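Local coordinates for translation initiation factor eIF2b-like protein,Translation initiation factor eIF2b-like protein (Chaetomium thermophilum, PDB 4ZEM), which is the beta subunit of the eIF2B complex, which probably acts as the guanine nucleotide exchange factor for eIF2 in translation initiation, at residues 279-284 and 358-363; 271-276 and 347-352; 308-313 and 370-375; 286-291 and 354-359. One frame throughout, in Å; residues are numbered along the deposited sequence.

Contact 1 of 4, residues 279-284 and 358-363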
loop_
_atom_site.group_PDB
_atom_site.type_symbol
_atom_site.label_atom_id
_atom_site.label_comp_id
_atom_site.label_asym_id
_atom_site.label_seq_id
_atom_site.Cartn_x
_atom_site.Cartn_y
_atom_site.Cartn_z
ATOM N N GLY A 279 -12.017 -9.367 -2.589
ATOM C CA GLY A 279 -12.642 -8.135 -2.143
ATOM C C GLY A 279 -12.690 -8.003 -0.631
ATOM O O GLY A 279 -13.227 -7.035 -0.101
ATOM N N GLY A 280 -12.109 -8.972 0.070
ATOM C CA GLY A 280 -12.008 -8.905 1.515
ATOM C C GLY A 280 -10.988 -7.858 1.925
ATOM O O GLY A 280 -10.142 -7.451 1.126
ATOM N N LEU A 281 -11.058 -7.413 3.173
ATOM C CA LEU A 281 -10.148 -6.374 3.640
ATOM C C LEU A 281 -9.421 -6.786 4.904
ATOM O O LEU A 281 -9.922 -7.591 5.691
ATOM C CB LEU A 281 -10.906 -5.085 3.923
ATOM C CG LEU A 281 -11.683 -4.399 2.809
ATOM C CD1 LEU A 281 -12.447 -3.241 3.422
ATOM C CD2 LEU A 281 -10.757 -3.915 1.698
ATOM N N LEU A 282 -8.243 -6.211 5.101
ATOM C CA LEU A 282 -7.542 -6.333 6.365
ATOM C C LEU A 282 -7.699 -4.982 7.033
ATOM O O LEU A 282 -7.412 -3.946 6.428
ATOM C CB LEU A 282 -6.074 -6.699 6.172
ATOM C CG LEU A 282 -5.370 -7.277 7.401
ATOM C CD1 LEU A 282 -6.011 -8.597 7.813
ATOM C CD2 LEU A 282 -3.882 -7.458 7.139
ATOM N N VAL A 283 -8.213 -4.985 8.257
ATOM C CA VAL A 283 -8.573 -3.742 8.929
ATOM C C VAL A 283 -8.251 -3.787 10.408
ATOM O O VAL A 283 -7.867 -4.826 10.930
ATOM C CB VAL A 283 -10.074 -3.426 8.756
ATOM C CG1 VAL A 283 -10.398 -3.064 7.309
ATOM C CG2 VAL A 283 -10.914 -4.611 9.235
ATOM N N ASP A 284 -8.413 -2.647 11.075
ATOM C CA ASP A 284 -8.244 -2.563 12.520
ATOM C C ASP A 284 -9.240 -3.492 13.214
ATOM O O ASP A 284 -10.310 -3.767 12.678
ATOM C CB ASP A 284 -8.433 -1.121 13.004
ATOM C CG ASP A 284 -7.192 -0.271 12.814
ATOM O OD1 ASP A 284 -6.073 -0.817 12.910
ATOM O OD2 ASP A 284 -7.335 0.946 12.574
ATOM N N ASP A 358 -19.007 -1.812 0.444
ATOM C CA ASP A 358 -19.726 -1.236 -0.691
ATOM C C ASP A 358 -18.808 -0.586 -1.717
ATOM O O ASP A 358 -18.931 -0.834 -2.912
ATOM C CB ASP A 358 -20.752 -0.214 -0.201
ATOM C CG ASP A 358 -21.855 -0.851 0.609
ATOM O OD1 ASP A 358 -22.695 -1.554 0.007
ATOM O OD2 ASP A 358 -21.874 -0.665 1.846
ATOM N N VAL A 359 -17.889 0.249 -1.251
ATOM C CA VAL A 359 -16.995 0.960 -2.151
ATOM C C VAL A 359 -15.533 0.770 -1.755
ATOM O O VAL A 359 -15.193 0.826 -0.573
ATOM C CB VAL A 359 -17.302 2.473 -2.174
ATOM C CG1 VAL A 359 -16.326 3.204 -3.084
ATOM C CG2 VAL A 359 -18.728 2.725 -2.609
ATOM N N TYR A 360 -14.681 0.528 -2.748
ATOM C CA TYR A 360 -13.240 0.541 -2.548
ATOM C C TYR A 360 -12.762 1.845 -3.145
ATOM O O TYR A 360 -12.774 2.021 -4.363
ATOM C CB TYR A 360 -12.553 -0.645 -3.228
ATOM C CG TYR A 360 -13.125 -1.973 -2.817
ATOM C CD1 TYR A 360 -14.245 -2.495 -3.459
ATOM C CD2 TYR A 360 -12.568 -2.695 -1.771
ATOM C CE1 TYR A 360 -14.784 -3.699 -3.080
ATOM C CE2 TYR A 360 -13.104 -3.904 -1.382
ATOM C CZ TYR A 360 -14.208 -4.404 -2.043
ATOM O OH TYR A 360 -14.746 -5.609 -1.663
ATOM N N LEU A 361 -12.362 2.772 -2.294
ATOM C CA LEU A 361 -11.965 4.074 -2.791
ATOM C C LEU A 361 -10.450 4.118 -2.926
ATOM O O LEU A 361 -9.717 4.092 -1.936
ATOM C CB LEU A 361 -12.492 5.184 -1.874
ATOM C CG LEU A 361 -12.213 6.622 -2.313
ATOM C CD1 LEU A 361 -12.559 6.799 -3.759
ATOM C CD2 LEU A 361 -13.032 7.578 -1.482
ATOM N N THR A 362 -9.995 4.203 -4.171
ATOM C CA THR A 362 -8.576 4.083 -4.489
ATOM C C THR A 362 -8.032 5.353 -5.133
ATOM O O THR A 362 -8.785 6.269 -5.451
ATOM C CB THR A 362 -8.324 2.895 -5.452
ATOM O OG1 THR A 362 -8.754 3.251 -6.775
ATOM C CG2 THR A 362 -9.087 1.665 -5.001
ATOM N N ASN A 363 -6.723 5.392 -5.342
ATOM C CA ASN A 363 -6.090 6.510 -6.039
ATOM C C ASN A 363 -6.639 6.678 -7.456
ATOM O O ASN A 363 -6.539 7.753 -8.047
ATOM C CB ASN A 363 -4.576 6.329 -6.088
ATOM C CG ASN A 363 -4.171 4.889 -6.311
ATOM O OD1 ASN A 363 -4.510 4.004 -5.522
ATOM N ND2 ASN A 363 -3.493 4.636 -7.423
#

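Contact 2 of 4, residues 271-276 and 347-352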
loop_
_atom_site.group_PDB
_atom_site.type_symbol
_atom_site.label_atom_id
_atom_site.label_comp_id
_atom_site.label_asym_id
_atom_site.label_seq_id
_atom_site.Cartn_x
_atom_site.Cartn_y
_atom_site.Cartn_z
ATOM N N GLY A 271 -10.008 2.786 6.932
ATOM C CA GLY A 271 -8.748 2.643 6.239
ATOM C C GLY A 271 -8.509 1.144 6.138
ATOM O O GLY A 271 -8.702 0.411 7.110
ATOM N N ALA A 272 -8.086 0.677 4.976
ATOM C CA ALA A 272 -7.766 -0.731 4.831
ATOM C C ALA A 272 -6.259 -0.892 4.919
ATOM O O ALA A 272 -5.518 -0.145 4.277
ATOM C CB ALA A 272 -8.288 -1.280 3.517
ATOM N N LYS A 273 -5.809 -1.847 5.728
ATOM C CA LYS A 273 -4.395 -2.207 5.770
ATOM C C LYS A 273 -4.015 -2.996 4.518
ATOM O O LYS A 273 -2.874 -2.946 4.068
ATOM C CB LYS A 273 -4.056 -3.022 7.017
ATOM C CG LYS A 273 -4.166 -2.284 8.336
ATOM C CD LYS A 273 -4.304 -3.282 9.484
ATOM C CE LYS A 273 -4.169 -2.612 10.841
ATOM N NZ LYS A 273 -4.984 -1.376 10.920
ATOM N N ALA A 274 -4.974 -3.752 3.987
ATOM C CA ALA A 274 -4.770 -4.517 2.762
ATOM C C ALA A 274 -6.091 -4.855 2.079
ATOM O O ALA A 274 -7.142 -4.916 2.724
ATOM C CB ALA A 274 -3.998 -5.798 3.059
ATOM N N VAL A 275 -6.024 -5.114 0.778
ATOM C CA VAL A 275 -7.187 -5.579 0.034
ATOM C C VAL A 275 -6.843 -6.934 -0.572
ATOM O O VAL A 275 -5.697 -7.181 -0.936
ATOM C CB VAL A 275 -7.599 -4.590 -1.076
ATOM C CG1 VAL A 275 -8.782 -5.134 -1.893
ATOM C CG2 VAL A 275 -7.952 -3.252 -0.475
ATOM N N TYR A 276 -7.832 -7.811 -0.684
ATOM C CA TYR A 276 -7.607 -9.123 -1.262
ATOM C C TYR A 276 -8.387 -9.309 -2.556
ATOM O O TYR A 276 -9.313 -8.552 -2.857
ATOM C CB TYR A 276 -7.966 -10.205 -0.250
ATOM C CG TYR A 276 -7.115 -10.133 0.991
ATOM C CD1 TYR A 276 -7.592 -9.536 2.155
ATOM C CD2 TYR A 276 -5.815 -10.636 0.992
ATOM C CE1 TYR A 276 -6.804 -9.460 3.291
ATOM C CE2 TYR A 276 -5.021 -10.569 2.122
ATOM C CZ TYR A 276 -5.518 -9.979 3.269
ATOM O OH TYR A 276 -4.728 -9.907 4.395
ATOM N N THR A 347 -1.139 -4.670 17.564
ATOM C CA THR A 347 -1.130 -5.385 16.293
ATOM C C THR A 347 -2.290 -6.389 16.370
ATOM O O THR A 347 -2.114 -7.604 16.486
ATOM C CB THR A 347 0.253 -6.065 16.009
ATOM O OG1 THR A 347 1.176 -5.065 15.572
ATOM C CG2 THR A 347 0.181 -7.068 14.842
ATOM N N THR A 348 -3.502 -5.845 16.365
ATOM C CA THR A 348 -4.704 -6.657 16.263
ATOM C C THR A 348 -5.471 -6.195 15.039
ATOM O O THR A 348 -5.781 -5.011 14.891
ATOM C CB THR A 348 -5.619 -6.554 17.505
ATOM O OG1 THR A 348 -4.830 -6.538 18.698
ATOM C CG2 THR A 348 -6.581 -7.739 17.551
ATOM N N THR A 349 -5.778 -7.149 14.172
ATOM C CA THR A 349 -6.473 -6.881 12.930
ATOM C C THR A 349 -7.710 -7.756 12.794
ATOM O O THR A 349 -7.794 -8.842 13.366
ATOM C CB THR A 349 -5.563 -7.118 11.717
ATOM O OG1 THR A 349 -5.211 -8.505 11.654
ATOM C CG2 THR A 349 -4.296 -6.282 11.827
ATOM N N ASP A 350 -8.661 -7.271 12.013
ATOM C CA ASP A 350 -9.852 -8.028 11.693
ATOM C C ASP A 350 -9.969 -8.140 10.192
ATOM O O ASP A 350 -9.291 -7.440 9.444
ATOM C CB ASP A 350 -11.109 -7.369 12.262
ATOM C CG ASP A 350 -11.340 -7.704 13.712
ATOM O OD1 ASP A 350 -10.510 -8.425 14.316
ATOM O OD2 ASP A 350 -12.366 -7.245 14.248
ATOM N N TYR A 351 -10.811 -9.062 9.761
ATOM C CA TYR A 351 -11.043 -9.280 8.352
ATOM C C TYR A 351 -12.485 -8.909 8.031
ATOM O O TYR A 351 -13.406 -9.271 8.761
ATOM C CB TYR A 351 -10.737 -10.730 7.980
ATOM C CG TYR A 351 -11.247 -11.150 6.626
ATOM C CD1 TYR A 351 -10.509 -10.889 5.478
ATOM C CD2 TYR A 351 -12.448 -11.838 6.495
ATOM C CE1 TYR A 351 -10.964 -11.279 4.232
ATOM C CE2 TYR A 351 -12.910 -12.237 5.255
ATOM C CZ TYR A 351 -12.162 -11.955 4.125
ATOM O OH TYR A 351 -12.609 -12.343 2.884
ATOM N N ILE A 352 -12.679 -8.157 6.958
ATOM C CA ILE A 352 -14.027 -7.839 6.524
ATOM C C ILE A 352 -14.279 -8.543 5.202
ATOM O O ILE A 352 -13.555 -8.315 4.233
ATOM C CB ILE A 352 -14.223 -6.323 6.364
ATOM C CG1 ILE A 352 -14.058 -5.626 7.714
ATOM C CG2 ILE A 352 -15.584 -6.019 5.752
ATOM C CD1 ILE A 352 -14.356 -4.154 7.675
#

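Contact 3 of 4, residues 308-313 and 370-375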
loop_
_atom_site.group_PDB
_atom_site.type_symbol
_atom_site.label_atom_id
_atom_site.label_comp_id
_atom_site.label_asym_id
_atom_site.label_seq_id
_atom_site.Cartn_x
_atom_site.Cartn_y
_atom_site.Cartn_z
ATOM N N TYR A 308 -1.380 0.058 -4.180
ATOM C CA TYR A 308 -0.197 -0.621 -3.662
ATOM C C TYR A 308 -0.534 -1.515 -2.458
ATOM O O TYR A 308 0.240 -2.399 -2.101
ATOM C CB TYR A 308 0.913 0.382 -3.300
ATOM C CG TYR A 308 0.689 1.208 -2.059
ATOM C CD1 TYR A 308 1.274 0.847 -0.853
ATOM C CD2 TYR A 308 -0.086 2.366 -2.092
ATOM C CE1 TYR A 308 1.089 1.604 0.289
ATOM C CE2 TYR A 308 -0.280 3.133 -0.949
ATOM C CZ TYR A 308 0.309 2.745 0.237
ATOM O OH TYR A 308 0.121 3.494 1.377
ATOM N N LYS A 309 -1.674 -1.274 -1.821
ATOM C CA LYS A 309 -2.103 -2.140 -0.731
ATOM C C LYS A 309 -2.958 -3.328 -1.212
ATOM O O LYS A 309 -3.395 -4.154 -0.410
ATOM C CB LYS A 309 -2.835 -1.309 0.326
ATOM C CG LYS A 309 -1.941 -0.191 0.835
ATOM C CD LYS A 309 -1.973 0.022 2.333
ATOM C CE LYS A 309 -2.993 1.049 2.750
ATOM N NZ LYS A 309 -2.840 1.363 4.198
ATOM N N PHE A 310 -3.174 -3.423 -2.522
ATOM C CA PHE A 310 -3.882 -4.569 -3.103
ATOM C C PHE A 310 -3.021 -5.835 -3.103
ATOM O O PHE A 310 -2.061 -5.929 -3.872
ATOM C CB PHE A 310 -4.313 -4.273 -4.540
ATOM C CG PHE A 310 -5.583 -3.476 -4.653
ATOM C CD1 PHE A 310 -5.835 -2.408 -3.805
ATOM C CD2 PHE A 310 -6.529 -3.797 -5.614
ATOM C CE1 PHE A 310 -7.008 -1.672 -3.916
ATOM C CE2 PHE A 310 -7.700 -3.067 -5.728
ATOM C CZ PHE A 310 -7.941 -2.004 -4.874
ATOM N N CYS A 311 -3.367 -6.815 -2.270
ATOM C CA CYS A 311 -2.625 -8.073 -2.249
ATOM C C CYS A 311 -3.221 -9.026 -3.280
ATOM O O CYS A 311 -4.425 -9.271 -3.268
ATOM C CB CYS A 311 -2.670 -8.716 -0.861
ATOM S SG CYS A 311 -1.861 -7.779 0.449
ATOM N N PRO A 312 -2.370 -9.617 -4.132
ATOM C CA PRO A 312 -2.794 -10.450 -5.267
ATOM C C PRO A 312 -3.094 -11.893 -4.884
ATOM O O PRO A 312 -2.900 -12.809 -5.683
ATOM C CB PRO A 312 -1.588 -10.393 -6.217
ATOM C CG PRO A 312 -0.488 -9.653 -5.473
ATOM C CD PRO A 312 -0.907 -9.538 -4.042
ATOM N N GLU A 313 -3.484 -12.085 -3.635
ATOM C CA GLU A 313 -3.850 -13.393 -3.106
ATOM C C GLU A 313 -5.289 -13.411 -2.587
ATOM O O GLU A 313 -5.930 -12.364 -2.451
ATOM C CB GLU A 313 -2.884 -13.807 -2.007
ATOM C CG GLU A 313 -2.943 -12.921 -0.786
ATOM C CD GLU A 313 -1.803 -13.194 0.165
ATOM O OE1 GLU A 313 -0.640 -13.185 -0.295
ATOM O OE2 GLU A 313 -2.068 -13.428 1.363
ATOM N N HIS A 370 -16.467 -5.833 -8.502
ATOM C CA HIS A 370 -16.341 -6.272 -9.893
ATOM C C HIS A 370 -15.200 -5.570 -10.632
ATOM O O HIS A 370 -14.648 -6.111 -11.587
ATOM C CB HIS A 370 -17.669 -6.079 -10.624
ATOM C CG HIS A 370 -18.862 -6.381 -9.772
ATOM N ND1 HIS A 370 -19.244 -7.668 -9.457
ATOM C CD2 HIS A 370 -19.747 -5.565 -9.149
ATOM C CE1 HIS A 370 -20.318 -7.634 -8.688
ATOM N NE2 HIS A 370 -20.643 -6.369 -8.486
ATOM N N HIS A 371 -14.874 -4.352 -10.217
ATOM C CA HIS A 371 -13.768 -3.615 -10.821
ATOM C C HIS A 371 -12.370 -4.134 -10.407
ATOM O O HIS A 371 -11.376 -3.838 -11.076
ATOM C CB HIS A 371 -13.891 -2.129 -10.477
ATOM C CG HIS A 371 -15.055 -1.452 -11.131
ATOM N ND1 HIS A 371 -16.117 -0.943 -10.413
ATOM C CD2 HIS A 371 -15.325 -1.199 -12.434
ATOM C CE1 HIS A 371 -16.995 -0.413 -11.247
ATOM N NE2 HIS A 371 -16.539 -0.552 -12.478
ATOM N N LEU A 372 -12.295 -4.879 -9.301
ATOM C CA LEU A 372 -11.005 -5.287 -8.723
ATOM C C LEU A 372 -10.160 -6.194 -9.629
ATOM O O LEU A 372 -8.933 -6.077 -9.668
ATOM C CB LEU A 372 -11.225 -5.982 -7.373
ATOM C CG LEU A 372 -11.892 -5.151 -6.267
ATOM C CD1 LEU A 372 -12.068 -5.974 -4.991
ATOM C CD2 LEU A 372 -11.132 -3.858 -5.983
ATOM N N GLY A 373 -10.810 -7.110 -10.334
ATOM C CA GLY A 373 -10.098 -8.023 -11.205
ATOM C C GLY A 373 -9.279 -7.283 -12.247
ATOM O O GLY A 373 -8.116 -7.622 -12.494
ATOM N N GLY A 374 -9.875 -6.251 -12.842
ATOM C CA GLY A 374 -9.180 -5.449 -13.834
ATOM C C GLY A 374 -7.962 -4.750 -13.258
ATOM O O GLY A 374 -6.894 -4.735 -13.870
ATOM N N ILE A 375 -8.118 -4.201 -12.060
ATOM C CA ILE A 375 -7.041 -3.495 -11.381
ATOM C C ILE A 375 -5.890 -4.443 -11.046
ATOM O O ILE A 375 -4.722 -4.101 -11.245
ATOM C CB ILE A 375 -7.558 -2.800 -10.098
ATOM C CG1 ILE A 375 -8.603 -1.743 -10.473
ATOM C CG2 ILE A 375 -6.409 -2.185 -9.306
ATOM C CD1 ILE A 375 -9.309 -1.100 -9.293
#

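Contact 4 of 4, residues 286-291 and 354-359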
loop_
_atom_site.group_PDB
_atom_site.type_symbol
_atom_site.label_atom_id
_atom_site.label_comp_id
_atom_site.label_asym_id
_atom_site.label_seq_id
_atom_site.Cartn_x
_atom_site.Cartn_y
_atom_site.Cartn_z
ATOM N N GLY A 286 -12.193 -4.777 15.409
ATOM C CA GLY A 286 -13.483 -4.205 15.741
ATOM C C GLY A 286 -14.170 -3.529 14.572
ATOM O O GLY A 286 -15.351 -3.186 14.654
ATOM N N ALA A 287 -13.439 -3.342 13.477
ATOM C CA ALA A 287 -14.001 -2.713 12.286
ATOM C C ALA A 287 -15.093 -3.568 11.648
ATOM O O ALA A 287 -16.080 -3.045 11.135
ATOM C CB ALA A 287 -12.901 -2.425 11.273
ATOM N N CYS A 288 -14.912 -4.884 11.686
ATOM C CA CYS A 288 -15.882 -5.803 11.104
ATOM C C CYS A 288 -17.255 -5.682 11.767
ATOM O O CYS A 288 -18.288 -5.769 11.102
ATOM C CB CYS A 288 -15.370 -7.240 11.197
ATOM S SG CYS A 288 -16.402 -8.434 10.329
ATOM N N ILE A 289 -17.258 -5.478 13.078
ATOM C CA ILE A 289 -18.497 -5.285 13.814
ATOM C C ILE A 289 -19.199 -4.009 13.347
ATOM O O ILE A 289 -20.416 -3.985 13.169
ATOM C CB ILE A 289 -18.242 -5.225 15.334
ATOM C CG1 ILE A 289 -17.462 -6.460 15.782
ATOM C CG2 ILE A 289 -19.554 -5.128 16.098
ATOM C CD1 ILE A 289 -17.175 -6.510 17.267
ATOM N N ALA A 290 -18.425 -2.947 13.159
ATOM C CA ALA A 290 -18.970 -1.682 12.682
ATOM C C ALA A 290 -19.489 -1.837 11.257
ATOM O O ALA A 290 -20.517 -1.258 10.885
ATOM C CB ALA A 290 -17.918 -0.588 12.757
ATOM N N ALA A 291 -18.771 -2.612 10.457
ATOM C CA ALA A 291 -19.163 -2.827 9.078
ATOM C C ALA A 291 -20.507 -3.522 9.000
ATOM O O ALA A 291 -21.343 -3.178 8.176
ATOM C CB ALA A 291 -18.109 -3.638 8.349
ATOM N N PRO A 354 -16.165 -9.424 1.597
ATOM C CA PRO A 354 -16.601 -8.485 0.551
ATOM C C PRO A 354 -18.086 -8.087 0.608
ATOM O O PRO A 354 -18.432 -6.990 0.160
ATOM C CB PRO A 354 -16.296 -9.250 -0.743
ATOM C CG PRO A 354 -16.270 -10.699 -0.331
ATOM C CD PRO A 354 -15.647 -10.681 1.025
ATOM N N ASP A 355 -18.943 -8.950 1.144
ATOM C CA ASP A 355 -20.368 -8.639 1.257
ATOM C C ASP A 355 -20.634 -7.395 2.108
ATOM O O ASP A 355 -21.588 -6.662 1.858
ATOM C CB ASP A 355 -21.134 -9.839 1.815
ATOM C CG ASP A 355 -21.643 -10.756 0.719
ATOM O OD1 ASP A 355 -21.226 -10.573 -0.445
ATOM O OD2 ASP A 355 -22.464 -11.653 1.012
ATOM N N LEU A 356 -19.801 -7.187 3.125
ATOM C CA LEU A 356 -19.904 -6.031 4.023
ATOM C C LEU A 356 -19.335 -4.732 3.447
ATOM O O LEU A 356 -19.505 -3.669 4.042
ATOM C CB LEU A 356 -19.217 -6.328 5.358
ATOM C CG LEU A 356 -19.894 -7.435 6.173
ATOM C CD1 LEU A 356 -19.198 -7.670 7.512
ATOM C CD2 LEU A 356 -21.373 -7.120 6.370
ATOM N N VAL A 357 -18.622 -4.817 2.327
ATOM C CA VAL A 357 -18.005 -3.625 1.733
ATOM C C VAL A 357 -18.739 -3.113 0.492
ATOM O O VAL A 357 -19.030 -3.876 -0.417
ATOM C CB VAL A 357 -16.536 -3.891 1.342
ATOM C CG1 VAL A 357 -15.895 -2.621 0.790
ATOM C CG2 VAL A 357 -15.762 -4.418 2.530
ATOM N N ASP A 358 -19.007 -1.812 0.444
ATOM C CA ASP A 358 -19.726 -1.236 -0.691
ATOM C C ASP A 358 -18.808 -0.586 -1.717
ATOM O O ASP A 358 -18.931 -0.834 -2.912
ATOM C CB ASP A 358 -20.752 -0.214 -0.201
ATOM C CG ASP A 358 -21.855 -0.851 0.609
ATOM O OD1 ASP A 358 -22.695 -1.554 0.007
ATOM O OD2 ASP A 358 -21.874 -0.665 1.846
ATOM N N VAL A 359 -17.889 0.249 -1.251
ATOM C CA VAL A 359 -16.995 0.960 -2.151
ATOM C C VAL A 359 -15.533 0.770 -1.755
ATOM O O VAL A 359 -15.193 0.826 -0.573
ATOM C CB VAL A 359 -17.302 2.473 -2.174
ATOM C CG1 VAL A 359 -16.326 3.204 -3.084
ATOM C CG2 VAL A 359 -18.728 2.725 -2.609
#

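Contact 1 of 4, residues 279-284 and 358-363
The hydroxyl of Tyr360 donates to the backbone carbonyl of Gly279, with Tyr360 OH 2.6 Å from Gly279 O. The approach is in the carbonyl plane and on a lone pair, the C=O···donor angle being 115°. Gly279 O also lies near the plane of the ring, at its edge, so phenol and acceptor are nearly coplanar. Leu281 meets the same ring edge further back: Leu281 CD2 is 3.9 Å from Tyr360 CE2, and the two side chains cross obliquely. One tyrosine thus serves two kinds of neighbour, a methyl at the ring edge and a carbonyl at the hydroxyl, both buried. It joins two sheets. Strand 359-362 belongs to the mixed sheet of the Rossmann-like fold, beside strand 301-304, whereas strand 281-284 is the middle strand of a small antiparallel sheet packed against it. Tyr360 holds CG anti to its carbonyl carbon (chi1 -55°), which directs the ring from its strand to the turn ahead of strand 281-284. The turn calls for a glycine at Gly279, because the positive phi of 95° would press a CB against the preceding carbonyl oxygen. A phenylalanine in place of Tyr360 could still meet Leu281 but would probably leave the buried Gly279 O without this donor and the turn less firmly tied to the strand. Leu281 also packs on Ala303 of strand 301-304, while Asn278 OD1 accepts a hydrogen bond from Gly280 N.

Contact 2 of 4, residues 271-276 and 347-352
Lys273 lays the outer methylenes of its chain on Thr349, with Lys273 CE 3.8 Å from Thr349 CG2 and Lys273 CD at an equal 3.8 Å from that same Thr349 CG2. The pair spans a three-stranded antiparallel sheet: 274-275 and 349-352 are its outer strands and 281-284 runs between them, which is why the nearest CA atoms, those of Lys273 and Thr349, are 8.8 Å apart. A lysine suits this partly exposed place because its methylenes cover the threonine methyl while the amine continues past it. A bend at chi4 (47°) turns that amine to its salt-bridge partner, Asp284. A second touch lies further along, where Tyr276 CD1 is 4.3 Å from Tyr351 CE1; the Tyr276 atom sits at the edge of the Tyr351 ring, near its plane. Beyond this first shell, Leu282 of the middle strand packs on both Thr349 and Tyr276. Lys273 and Ala274 both face Leu282, a classic beta bulge, while Val319 of helix 317-321 touches both tyrosines. Tyr351 sets CG roughly opposite its backbone N (chi1 166°), which brings the ring to Tyr276, and Tyr351 OH hydrogen-bonds to Asn278 ND2.

Contact 3 of 4, residues 308-313 and 370-375
The loop after strand 301-304 of the Rossmann-like sheet meets the N-terminal part of helix 372-379 through Phe310, whose ring packs on Leu372 and Ile375. One ring atom does most of the touching: Phe310 CE2 is 3.5 Å from Leu372 CD2 and 3.9 Å from Ile375 CG2. The leucine methyl also reaches the far end of the ring, Phe310 CZ lying 3.9 Å from Leu372 CD2, whereas the isoleucine methyl sits nearer the root, with Phe310 CD2 4.0 Å from Ile375 CG2. Phe310 and Leu372 run at about a right angle to each other. Three residues apart in a helix, Leu372 and Ile375 emerge from the same side, and their branched chains suit a broad aromatic partner. Ile375 keeps CG1 anti to its carbonyl carbon (chi1 -63°), which leaves CG2 as the branch that meets the ring. With an alanine at Phe310, the leucine and isoleucine methyls would probably lose their common partner and a gap would open between loop and helix. Tyr376 meets the Phe310 ring with the planes at about 45°, and Tyr380 OH bonds to Phe310 O. Thr362 of strand 359-362 touches the same ring, while Tyr308 and Pro312 turn to the helical part of the chain, packing on helices 43-59, 88-104 and 154-182.

Contact 4 of 4, residues 286-291 and 354-359
Leu356 supplies the apolar contact with helix 287-296, touching Cys288 and Ala291, which lie three residues apart on one side of the helix. Leu356 CD1 meets the thiol, 4.0 Å from Cys288 SG, with Cys288 O nearby at 4.2 Å from Leu356 CD1. Leu356 CB lies 4.2 Å from Ala291 CB. A residue as small as alanine lets the backbones come close, the CA atoms of Ala291 and Leu356 being 6.0 Å apart. The cysteine sulfur stands anti to its backbone N (chi1 -173°), which lays it beside the leucine. Ile352 of strand 349-352 adds to this apolar cluster by packing on both helix residues.

No hydrogen bond joins the segments. Val357 N lies 3.1 Å from Pro354 O, closing the short 3-10 turn that presents Leu356. Pro354, with its fixed phi, fits the start of that turn.

Polar bonds to residues outside the two segments flank the contact. Gly286, at the N-cap position, adopts a phi of 92° that suits glycine, and its N bonds to Asp350 OD2; a negative charge there would probably be favoured by the helix dipole. Asp355 forms a salt bridge with Arg369. Helix 287-296 packs on Phe270 of strand 267-271 and connects that strand to its parallel neighbour 301-304, a beta-alpha-beta crossover with the small antiparallel hairpin inserted before the helix, as in a Rossmann-like fold.

Contact 1 lies at the middle of the group, its centre about 8 Å from that of contact 2, 9 Å from contact 4 and 10 Å from contact 3. Contacts 1 and 2 share the small antiparallel sheet, with strand 281-284 as its middle member. Toward contact 3, Leu372 CD1 packs 3.6 Å from Gly279 CA; toward contact 4, Leu281 CD1 lies 3.6 Å from Val357 CG2. Contact 2 reaches contact 3 through a probable backbone hydrogen bond, Cys311 N being 2.7 Å from Val275 O. Contacts 3 and 4 do not touch: their centres are about 17 Å apart and their nearest atoms about 7 Å.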